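Local atomic coordinates of beta-fructofuranosidase (Arthrobacter, PDB entry 3WPU), a protein that is a member of the levansucrase/invertase family, whose catalytic domain is a five-bladed beta-propeller. Residues 340-345 / 349-354; 423-428 / 456-461; 82-87 / 249-254. One frame throughout, in Å; residues are numbered along the deposited sequence.

Contact 1: 340-345 / 349-354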
loop_
_atom_site.group_PDB
_atom_site.type_symbol
_atom_site.label_atom_id
_atom_site.label_comp_id
_atom_site.label_asym_id
_atom_site.label_seq_id
_atom_site.Cartn_x
_atom_site.Cartn_y
_atom_site.Cartn_z
ATOM N N PRO A 340 1.640 0.770 -4.851
ATOM C CA PRO A 340 2.894 0.060 -5.057
ATOM C C PRO A 340 3.897 0.345 -3.933
ATOM O O PRO A 340 3.957 1.449 -3.383
ATOM C CB PRO A 340 3.386 0.621 -6.382
ATOM C CG PRO A 340 2.826 2.001 -6.434
ATOM C CD PRO A 340 1.438 1.849 -5.825
ATOM N N GLN A 341 4.673 -0.674 -3.597
ATOM C CA GLN A 341 5.836 -0.506 -2.717
ATOM C C GLN A 341 6.938 -1.411 -3.198
ATOM O O GLN A 341 6.695 -2.415 -3.835
ATOM C CB GLN A 341 5.516 -0.841 -1.260
ATOM C CG GLN A 341 4.993 -2.259 -1.075
ATOM C CD GLN A 341 4.578 -2.598 0.337
ATOM O OE1 GLN A 341 3.389 -2.919 0.573
ATOM N NE2 GLN A 341 5.525 -2.570 1.280
ATOM N N ILE A 342 8.170 -1.017 -2.875
ATOM C CA ILE A 342 9.354 -1.805 -3.139
ATOM C C ILE A 342 9.896 -2.299 -1.800
ATOM O O ILE A 342 10.098 -1.515 -0.865
ATOM C CB ILE A 342 10.432 -0.981 -3.851
ATOM C CG1 ILE A 342 9.918 -0.472 -5.215
ATOM C CG2 ILE A 342 11.680 -1.816 -4.021
ATOM C CD1 ILE A 342 9.783 -1.512 -6.267
ATOM N N TYR A 343 10.087 -3.605 -1.737
ATOM C CA TYR A 343 10.479 -4.348 -0.548
ATOM C C TYR A 343 11.730 -5.117 -0.889
ATOM O O TYR A 343 11.750 -5.867 -1.860
ATOM C CB TYR A 343 9.330 -5.298 -0.201
ATOM C CG TYR A 343 9.455 -6.128 1.034
ATOM C CD1 TYR A 343 8.825 -5.745 2.223
ATOM C CD2 TYR A 343 10.142 -7.353 1.019
ATOM C CE1 TYR A 343 8.917 -6.518 3.357
ATOM C CE2 TYR A 343 10.225 -8.134 2.164
ATOM C CZ TYR A 343 9.593 -7.714 3.327
ATOM O OH TYR A 343 9.641 -8.488 4.480
ATOM N N PHE A 344 12.788 -4.888 -0.117
ATOM C CA PHE A 344 14.081 -5.442 -0.452
ATOM C C PHE A 344 14.362 -6.662 0.409
ATOM O O PHE A 344 14.208 -6.640 1.638
ATOM C CB PHE A 344 15.159 -4.390 -0.265
ATOM C CG PHE A 344 15.018 -3.217 -1.190
ATOM C CD1 PHE A 344 15.348 -3.333 -2.535
ATOM C CD2 PHE A 344 14.538 -2.002 -0.720
ATOM C CE1 PHE A 344 15.220 -2.241 -3.392
ATOM C CE2 PHE A 344 14.420 -0.911 -1.564
ATOM C CZ PHE A 344 14.764 -1.031 -2.902
ATOM N N LYS A 345 14.775 -7.741 -0.250
ATOM C CA LYS A 345 15.085 -8.986 0.434
ATOM C C LYS A 345 16.067 -9.823 -0.378
ATOM O O LYS A 345 15.889 -10.021 -1.583
ATOM C CB LYS A 345 13.793 -9.780 0.706
ATOM C CG LYS A 345 14.065 -11.056 1.495
ATOM C CD LYS A 345 12.776 -11.753 1.854
ATOM C CE LYS A 345 12.995 -12.996 2.699
ATOM N NZ LYS A 345 13.611 -14.099 1.933
ATOM N N SER A 349 14.756 -6.900 -5.557
ATOM C CA SER A 349 13.707 -5.916 -5.438
ATOM C C SER A 349 12.370 -6.626 -5.636
ATOM O O SER A 349 12.146 -7.227 -6.694
ATOM C CB SER A 349 13.868 -4.855 -6.525
ATOM O OG SER A 349 12.781 -3.951 -6.518
ATOM N N TYR A 350 11.507 -6.560 -4.628
ATOM C CA TYR A 350 10.125 -7.038 -4.731
ATOM C C TYR A 350 9.224 -5.823 -4.902
ATOM O O TYR A 350 9.235 -4.920 -4.062
ATOM C CB TYR A 350 9.713 -7.796 -3.477
ATOM C CG TYR A 350 10.322 -9.169 -3.384
ATOM C CD1 TYR A 350 9.677 -10.284 -3.922
ATOM C CD2 TYR A 350 11.591 -9.353 -2.832
ATOM C CE1 TYR A 350 10.252 -11.549 -3.867
ATOM C CE2 TYR A 350 12.163 -10.627 -2.766
ATOM C CZ TYR A 350 11.505 -11.711 -3.287
ATOM O OH TYR A 350 12.081 -12.980 -3.250
ATOM N N LEU A 351 8.431 -5.813 -5.967
ATOM C CA LEU A 351 7.468 -4.764 -6.162
ATOM C C LEU A 351 6.138 -5.423 -5.815
ATOM O O LEU A 351 5.797 -6.432 -6.424
ATOM C CB LEU A 351 7.469 -4.290 -7.612
ATOM C CG LEU A 351 6.253 -3.498 -8.101
ATOM C CD1 LEU A 351 6.022 -2.274 -7.255
ATOM C CD2 LEU A 351 6.352 -3.135 -9.572
ATOM N N PHE A 352 5.463 -4.896 -4.808
ATOM C CA PHE A 352 4.118 -5.353 -4.446
ATOM C C PHE A 352 3.094 -4.283 -4.806
ATOM O O PHE A 352 3.300 -3.104 -4.598
ATOM C CB PHE A 352 4.025 -5.680 -2.965
ATOM C CG PHE A 352 4.809 -6.885 -2.540
ATOM C CD1 PHE A 352 4.418 -8.165 -2.938
ATOM C CD2 PHE A 352 5.962 -6.743 -1.772
ATOM C CE1 PHE A 352 5.096 -9.276 -2.516
ATOM C CE2 PHE A 352 6.657 -7.864 -1.358
ATOM C CZ PHE A 352 6.245 -9.129 -1.756
ATOM N N THR A 353 1.940 -4.733 -5.290
ATOM C CA THR A 353 0.870 -3.825 -5.645
ATOM C C THR A 353 -0.436 -4.550 -5.328
ATOM O O THR A 353 -0.426 -5.751 -5.060
ATOM C CB THR A 353 1.005 -3.375 -7.121
ATOM O OG1 THR A 353 0.085 -2.313 -7.419
ATOM C CG2 THR A 353 0.809 -4.547 -8.073
ATOM N N ILE A 354 -1.502 -3.784 -5.301
ATOM C CA ILE A 354 -2.840 -4.279 -4.960
ATOM C C ILE A 354 -3.764 -4.099 -6.150
ATOM O O ILE A 354 -3.707 -3.061 -6.802
ATOM C CB ILE A 354 -3.403 -3.456 -3.777
ATOM C CG1 ILE A 354 -2.307 -3.178 -2.710
ATOM C CG2 ILE A 354 -4.618 -4.157 -3.206
ATOM C CD1 ILE A 354 -1.629 -4.396 -2.148
HETATM O O HOH W 1 13.627 -14.169 -1.247
#

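Contact 2: 423-428 / 456-461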
loop_
_atom_site.group_PDB
_atom_site.type_symbol
_atom_site.label_atom_id
_atom_site.label_comp_id
_atom_site.label_asym_id
_atom_site.label_seq_id
_atom_site.Cartn_x
_atom_site.Cartn_y
_atom_site.Cartn_z
ATOM N N HIS A 423 -3.679 -3.604 1.111
ATOM C CA HIS A 423 -2.704 -4.309 1.891
ATOM C C HIS A 423 -1.357 -3.572 1.830
ATOM O O HIS A 423 -1.047 -2.854 0.864
ATOM C CB HIS A 423 -2.444 -5.686 1.313
ATOM C CG HIS A 423 -3.647 -6.565 1.197
ATOM N ND1 HIS A 423 -4.741 -6.250 0.427
ATOM C CD2 HIS A 423 -3.887 -7.792 1.710
ATOM C CE1 HIS A 423 -5.610 -7.246 0.479
ATOM N NE2 HIS A 423 -5.114 -8.192 1.253
ATOM N N TYR A 424 -0.576 -3.777 2.871
ATOM C CA TYR A 424 0.745 -3.171 2.965
ATOM C C TYR A 424 1.663 -4.179 3.614
ATOM O O TYR A 424 1.371 -4.688 4.696
ATOM C CB TYR A 424 0.648 -1.882 3.793
ATOM C CG TYR A 424 1.992 -1.225 3.969
ATOM C CD1 TYR A 424 2.524 -0.405 2.984
ATOM C CD2 TYR A 424 2.732 -1.458 5.108
ATOM C CE1 TYR A 424 3.783 0.152 3.113
ATOM C CE2 TYR A 424 3.993 -0.888 5.264
ATOM C CZ TYR A 424 4.505 -0.080 4.291
ATOM O OH TYR A 424 5.762 0.515 4.418
ATOM N N VAL A 425 2.792 -4.466 2.941
ATOM C CA VAL A 425 3.751 -5.465 3.402
ATOM C C VAL A 425 4.806 -4.795 4.292
ATOM O O VAL A 425 5.476 -3.850 3.875
ATOM C CB VAL A 425 4.447 -6.179 2.211
ATOM C CG1 VAL A 425 5.281 -7.332 2.724
ATOM C CG2 VAL A 425 3.401 -6.660 1.200
ATOM N N MET A 426 4.916 -5.316 5.509
ATOM C CA MET A 426 5.739 -4.787 6.574
ATOM C C MET A 426 6.952 -5.681 6.747
ATOM O O MET A 426 7.001 -6.797 6.223
ATOM C CB MET A 426 4.926 -4.770 7.871
ATOM C CG MET A 426 3.635 -4.009 7.703
ATOM S SD MET A 426 2.675 -3.703 9.207
ATOM C CE MET A 426 2.183 -5.382 9.621
ATOM N N PRO A 427 7.930 -5.214 7.529
ATOM C CA PRO A 427 9.116 -6.035 7.741
ATOM C C PRO A 427 8.787 -7.440 8.265
ATOM O O PRO A 427 7.826 -7.631 9.048
ATOM C CB PRO A 427 9.914 -5.214 8.754
ATOM C CG PRO A 427 9.522 -3.803 8.441
ATOM C CD PRO A 427 8.034 -3.911 8.209
ATOM N N GLY A 428 9.535 -8.419 7.752
ATOM C CA GLY A 428 9.324 -9.820 8.086
ATOM C C GLY A 428 8.124 -10.460 7.411
ATOM O O GLY A 428 7.694 -11.540 7.803
ATOM N N MET A 456 3.223 -13.508 5.386
ATOM C CA MET A 456 3.501 -14.068 4.094
ATOM C C MET A 456 4.998 -14.301 4.034
ATOM O O MET A 456 5.774 -13.361 4.178
ATOM C CB MET A 456 3.060 -13.079 3.006
ATOM C CG MET A 456 3.310 -13.560 1.593
ATOM S SD MET A 456 2.760 -12.363 0.363
ATOM C CE MET A 456 3.764 -10.933 0.780
ATOM N N ASP A 457 5.394 -15.557 3.844
ATOM C CA ASP A 457 6.817 -15.886 3.694
ATOM C C ASP A 457 7.252 -15.649 2.264
ATOM O O ASP A 457 6.661 -16.173 1.317
ATOM C CB ASP A 457 7.074 -17.300 4.149
ATOM C CG ASP A 457 6.837 -17.466 5.649
ATOM O OD1 ASP A 457 6.940 -16.452 6.386
ATOM O OD2 ASP A 457 6.555 -18.593 6.080
ATOM N N ILE A 458 8.309 -14.861 2.113
ATOM C CA ILE A 458 8.748 -14.413 0.795
ATOM C C ILE A 458 10.028 -15.154 0.428
ATOM O O ILE A 458 11.000 -15.119 1.165
ATOM C CB ILE A 458 8.985 -12.891 0.784
ATOM C CG1 ILE A 458 7.663 -12.159 1.064
ATOM C CG2 ILE A 458 9.587 -12.451 -0.549
ATOM C CD1 ILE A 458 7.790 -10.695 1.414
ATOM N N GLY A 459 9.984 -15.869 -0.688
ATOM C CA GLY A 459 11.120 -16.656 -1.175
ATOM C C GLY A 459 11.278 -18.056 -0.617
ATOM O O GLY A 459 12.352 -18.431 -0.153
ATOM N N VAL A 460 10.237 -18.855 -0.749
ATOM C CA VAL A 460 10.138 -20.175 -0.127
ATOM C C VAL A 460 11.007 -21.217 -0.809
ATOM O O VAL A 460 11.107 -21.263 -2.032
ATOM C CB VAL A 460 8.664 -20.637 -0.143
ATOM C CG1 VAL A 460 8.530 -22.109 0.224
ATOM C CG2 VAL A 460 7.866 -19.761 0.803
ATOM N N GLY A 461 11.647 -22.054 0.007
ATOM C CA GLY A 461 12.453 -23.165 -0.491
ATOM C C GLY A 461 13.643 -22.734 -1.326
ATOM O O GLY A 461 14.057 -23.443 -2.246
HETATM O O HOH W 2 7.973 -13.927 6.636
#

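Contact 3: 82-87 / 249-254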
loop_
_atom_site.group_PDB
_atom_site.type_symbol
_atom_site.label_atom_id
_atom_site.label_comp_id
_atom_site.label_asym_id
_atom_site.label_seq_id
_atom_site.Cartn_x
_atom_site.Cartn_y
_atom_site.Cartn_z
ATOM N N ASP A 82 11.447 4.683 7.838
ATOM C CA ASP A 82 12.702 5.262 7.355
ATOM C C ASP A 82 12.951 4.860 5.908
ATOM O O ASP A 82 12.070 4.345 5.227
ATOM C CB ASP A 82 13.848 4.896 8.306
ATOM C CG ASP A 82 14.154 3.409 8.334
ATOM O OD1 ASP A 82 13.707 2.671 7.432
ATOM O OD2 ASP A 82 14.889 2.959 9.264
ATOM N N GLU A 83 14.160 5.104 5.413
ATOM C CA GLU A 83 14.461 4.842 4.014
ATOM C C GLU A 83 14.548 3.360 3.657
ATOM O O GLU A 83 14.602 3.006 2.479
ATOM C CB GLU A 83 15.759 5.549 3.623
ATOM C CG GLU A 83 17.016 4.906 4.174
ATOM C CD GLU A 83 17.384 5.327 5.591
ATOM O OE1 GLU A 83 16.540 5.886 6.329
ATOM O OE2 GLU A 83 18.549 5.083 5.969
ATOM N N ASP A 84 14.575 2.504 4.687
ATOM C CA ASP A 84 14.650 1.051 4.535
ATOM C C ASP A 84 13.313 0.402 4.850
ATOM O O ASP A 84 13.224 -0.824 4.940
ATOM C CB ASP A 84 15.648 0.465 5.512
ATOM C CG ASP A 84 17.070 0.906 5.254
ATOM O OD1 ASP A 84 17.376 1.364 4.143
ATOM O OD2 ASP A 84 17.878 0.776 6.205
ATOM N N ALA A 85 12.313 1.249 5.053
ATOM C CA ALA A 85 10.922 0.829 5.391
ATOM C C ALA A 85 10.788 0.171 6.774
ATOM O O ALA A 85 9.750 -0.425 7.110
ATOM C CB ALA A 85 10.320 -0.033 4.278
ATOM N N ASN A 86 11.791 0.346 7.637
ATOM C CA ASN A 86 11.615 0.007 9.034
ATOM C C ASN A 86 10.503 0.876 9.588
ATOM O O ASN A 86 10.308 2.006 9.110
ATOM C CB ASN A 86 12.881 0.280 9.832
ATOM C CG ASN A 86 14.007 -0.622 9.440
ATOM O OD1 ASN A 86 13.848 -1.832 9.418
ATOM N ND2 ASN A 86 15.169 -0.033 9.111
ATOM N N GLN A 87 9.764 0.323 10.547
ATOM C CA GLN A 87 8.601 0.963 11.135
ATOM C C GLN A 87 8.903 1.463 12.542
ATOM O O GLN A 87 9.518 0.754 13.350
ATOM C CB GLN A 87 7.402 0.004 11.102
ATOM C CG GLN A 87 7.133 -0.446 9.670
ATOM C CD GLN A 87 5.934 -1.337 9.444
ATOM O OE1 GLN A 87 5.584 -1.615 8.280
ATOM N NE2 GLN A 87 5.280 -1.760 10.505
ATOM N N THR A 249 8.135 6.218 -0.750
ATOM C CA THR A 249 9.564 6.611 -0.939
ATOM C C THR A 249 10.510 5.655 -0.244
ATOM O O THR A 249 10.149 4.992 0.737
ATOM C CB THR A 249 9.865 8.060 -0.469
ATOM O OG1 THR A 249 10.007 8.130 0.963
ATOM C CG2 THR A 249 8.839 9.059 -0.994
ATOM N N PHE A 250 11.767 5.601 -0.717
ATOM C CA PHE A 250 12.684 4.616 -0.219
ATOM C C PHE A 250 14.070 4.918 -0.767
ATOM O O PHE A 250 14.198 5.656 -1.736
ATOM C CB PHE A 250 12.306 3.206 -0.682
ATOM C CG PHE A 250 12.190 3.060 -2.172
ATOM C CD1 PHE A 250 13.248 2.551 -2.926
ATOM C CD2 PHE A 250 11.026 3.459 -2.854
ATOM C CE1 PHE A 250 13.137 2.406 -4.291
ATOM C CE2 PHE A 250 10.922 3.316 -4.215
ATOM C CZ PHE A 250 11.978 2.798 -4.943
ATOM N N GLU A 251 15.058 4.349 -0.099
ATOM C CA GLU A 251 16.390 4.229 -0.651
ATOM C C GLU A 251 16.564 2.824 -1.199
ATOM O O GLU A 251 16.216 1.830 -0.553
ATOM C CB GLU A 251 17.433 4.470 0.432
ATOM C CG GLU A 251 18.867 4.490 -0.090
ATOM C CD GLU A 251 19.880 4.613 1.037
ATOM O OE1 GLU A 251 20.076 3.635 1.775
ATOM O OE2 GLU A 251 20.514 5.668 1.139
ATOM N N ASP A 252 17.144 2.752 -2.389
ATOM C CA ASP A 252 17.539 1.512 -3.021
ATOM C C ASP A 252 18.950 1.173 -2.534
ATOM O O ASP A 252 19.840 2.004 -2.695
ATOM C CB ASP A 252 17.532 1.736 -4.526
ATOM C CG ASP A 252 17.963 0.522 -5.319
ATOM O OD1 ASP A 252 18.090 -0.587 -4.755
ATOM O OD2 ASP A 252 18.157 0.725 -6.527
ATOM N N PRO A 253 19.158 -0.025 -1.960
ATOM C CA PRO A 253 20.511 -0.404 -1.511
ATOM C C PRO A 253 21.549 -0.293 -2.639
ATOM O O PRO A 253 22.742 0.002 -2.384
ATOM C CB PRO A 253 20.339 -1.858 -1.044
ATOM C CG PRO A 253 18.894 -1.968 -0.676
ATOM C CD PRO A 253 18.154 -1.028 -1.573
ATOM N N ALA A 254 21.109 -0.486 -3.877
ATOM C CA ALA A 254 21.995 -0.386 -5.049
ATOM C C ALA A 254 22.329 1.050 -5.431
ATOM O O ALA A 254 23.217 1.278 -6.271
ATOM C CB ALA A 254 21.401 -1.123 -6.236
HETATM O O HOH W 3 10.762 3.345 2.909
HETATM O O HOH W 4 16.900 0.442 1.697
HETATM O O HOH W 5 19.943 2.586 4.402
#

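Contact 1: 340-345 / 349-354
Segments 340-345 and 349-354 form a tight antiparallel beta hairpin, on the first two strands of an antiparallel sheet that fits one blade of the beta-propeller expected for this family. Gln341 with Phe352 and Tyr343 with Tyr350 are the hydrogen-bonded pairs, joined by four backbone bonds; Tyr343 N to Tyr350 O, at 2.8 Å, is the shortest. Between them Ile342 and Leu351 make a non-hydrogen-bonded pair, and there Ile342 CA lies 3.3 Å from Tyr350 O in a CA-H...O contact.

Gln341, Tyr343, Tyr350 and Phe352 share one face of the hairpin. Phe352 turns an edge toward the face of the Tyr343 ring in an offset edge-to-face pair, centroids 6.0 Å apart and planes at 74°; its CE2 also reaches Tyr343 CB at 3.9 Å. The Phe352 ring gets there because CG sits beside its own backbone N, opposite the carbonyl carbon (chi1 -68°), which sends it along the sheet toward Tyr343. The four-stranded sheet that holds strands 423-425 and 454-458 covers this aromatic face. The extended Gln341 chain passes Phe352 CB with its CG and then leaves the hairpin, its OE1 accepting from Val425 N.

The other face carries Ile342, Phe344, Leu351 and Ser349. Ile342 CD1 packs on Leu351 CB at 3.9 Å, while Ile342 CG2 lies over one face of the Phe344 ring, offset toward its rim, and touches Ser349 OG. That hydroxyl has its polar partner in Tyr382 OH.

At the turn end Lys345 CB rests against Tyr350 CE2, and its long chain carries NZ to Ile458 O. Tyr350 OH bonds to Pro464 O, and one water spans the two tips, donating to Tyr350 OH at 2.8 Å and accepting from Lys345 NZ at 3.2 Å.

Contact 2: 423-428 / 456-461
The backbones of 423-428 and 456-461 stay well apart, the nearest CA atoms, Gly428 and Asp457, being 7.9 Å from each other, so the strands meet through side chains, and the loop after 423-425 adds a water bridge. Strands 423-425 and 454-458 belong to one four-stranded antiparallel sheet but are not neighbours in it, since strand 430-434 runs between them.

Val425 spans the gap with its two methyls. CG2 approaches Met456 CE at 4.3 Å, and CG1 approaches Ile458 CD1 at 4.4 Å, a loose apolar touch in both cases. The Met456 chain is stretched out as far as SD (chi1 and chi2 both 180°) and turns only at its last torsion, which brings the terminal methyl within reach of Val425. Further along, a water lies 2.7 Å from both Gly428 O and Asp457 OD1 and so links the loop after Val425 to an acidic group that also forms a salt bridge with Lys455.

Gly429 joins Met456 by a backbone hydrogen bond beside this spot. Beneath the apolar trio lies the hairpin of strands 340-345 and 348-355: Phe352 touches Val425, Met456 and Ile458, and Tyr343 packs on Val425 and Ile458.

Contact 3: 82-87 / 249-254
This is a partly buried, largely polar contact between a turn and a strand end: the type I beta turn Asp82-Ala85, in the connection from strand 72-81 to strand 88-90, meets the chain where it leaves strand 245-250. One direct hydrogen bond crosses it. Glu251 N donates to Glu83 O at 2.9 Å, almost straight (171°) and on a lone pair in the carbonyl plane.

Beside that bond the two glutamates run side by side in the same direction, with Glu83 CB and Glu251 CB 3.8 Å apart. Glu251 is extended, whereas Glu83 bends at chi2 (-84°), and the two carboxylates end up nearly perpendicular. Glu251 OE2 is held by Gly257 N. Asp84 OD1 comes within 4.2 Å of Glu251 OE1, a pair of like charges that should be eased by a water within hydrogen-bonding distance of both oxygens. A second water joins Asp84 OD1 to Glu251 O, and a third joins Asp82 O to Thr249 O.

Asp82 shapes the turn from within. Its OD1 accepts from Asp84 N, making an Asx turn, and from Asn86 N; these two donors come from opposite faces of the carboxylate plane. Asn86 ND2, lying 3.0 Å from Asp82 OD2, uses the syn lone pair of that oxygen.

Strand 245-250 is an edge strand of its sheet, paired with strand 260-266, on which the Phe250 side chain packs. Phe250 also touches Ile342 of strand 340-345, and Asp252 and Pro253 meet Phe344 of that strand, while Gln87 leads on to strand 88-90.

Starting at the N terminus, contact 3 closes first, over a long loop of 161 residues, and ties the turn at 82-87 to the end of strand 245-250. Contact 1 follows as a short hairpin, three residues between its segments, joining neighbouring strands of one antiparallel sheet; contact 2 then closes a loop of 27 residues and spans non-adjacent strands of the four-stranded sheet. The three lie in series, none enclosing or crossing another. In space contact 1 sits between the others: Phe344 CE2 reaches Glu251 O of contact 3 at 3.4 Å, whereas Tyr350 CZ lies 3.4 Å from Ile458 CG2 of contact 2. Contacts 2 and 3 also meet directly, where Gln87 touches Tyr424, Met426 and Pro427.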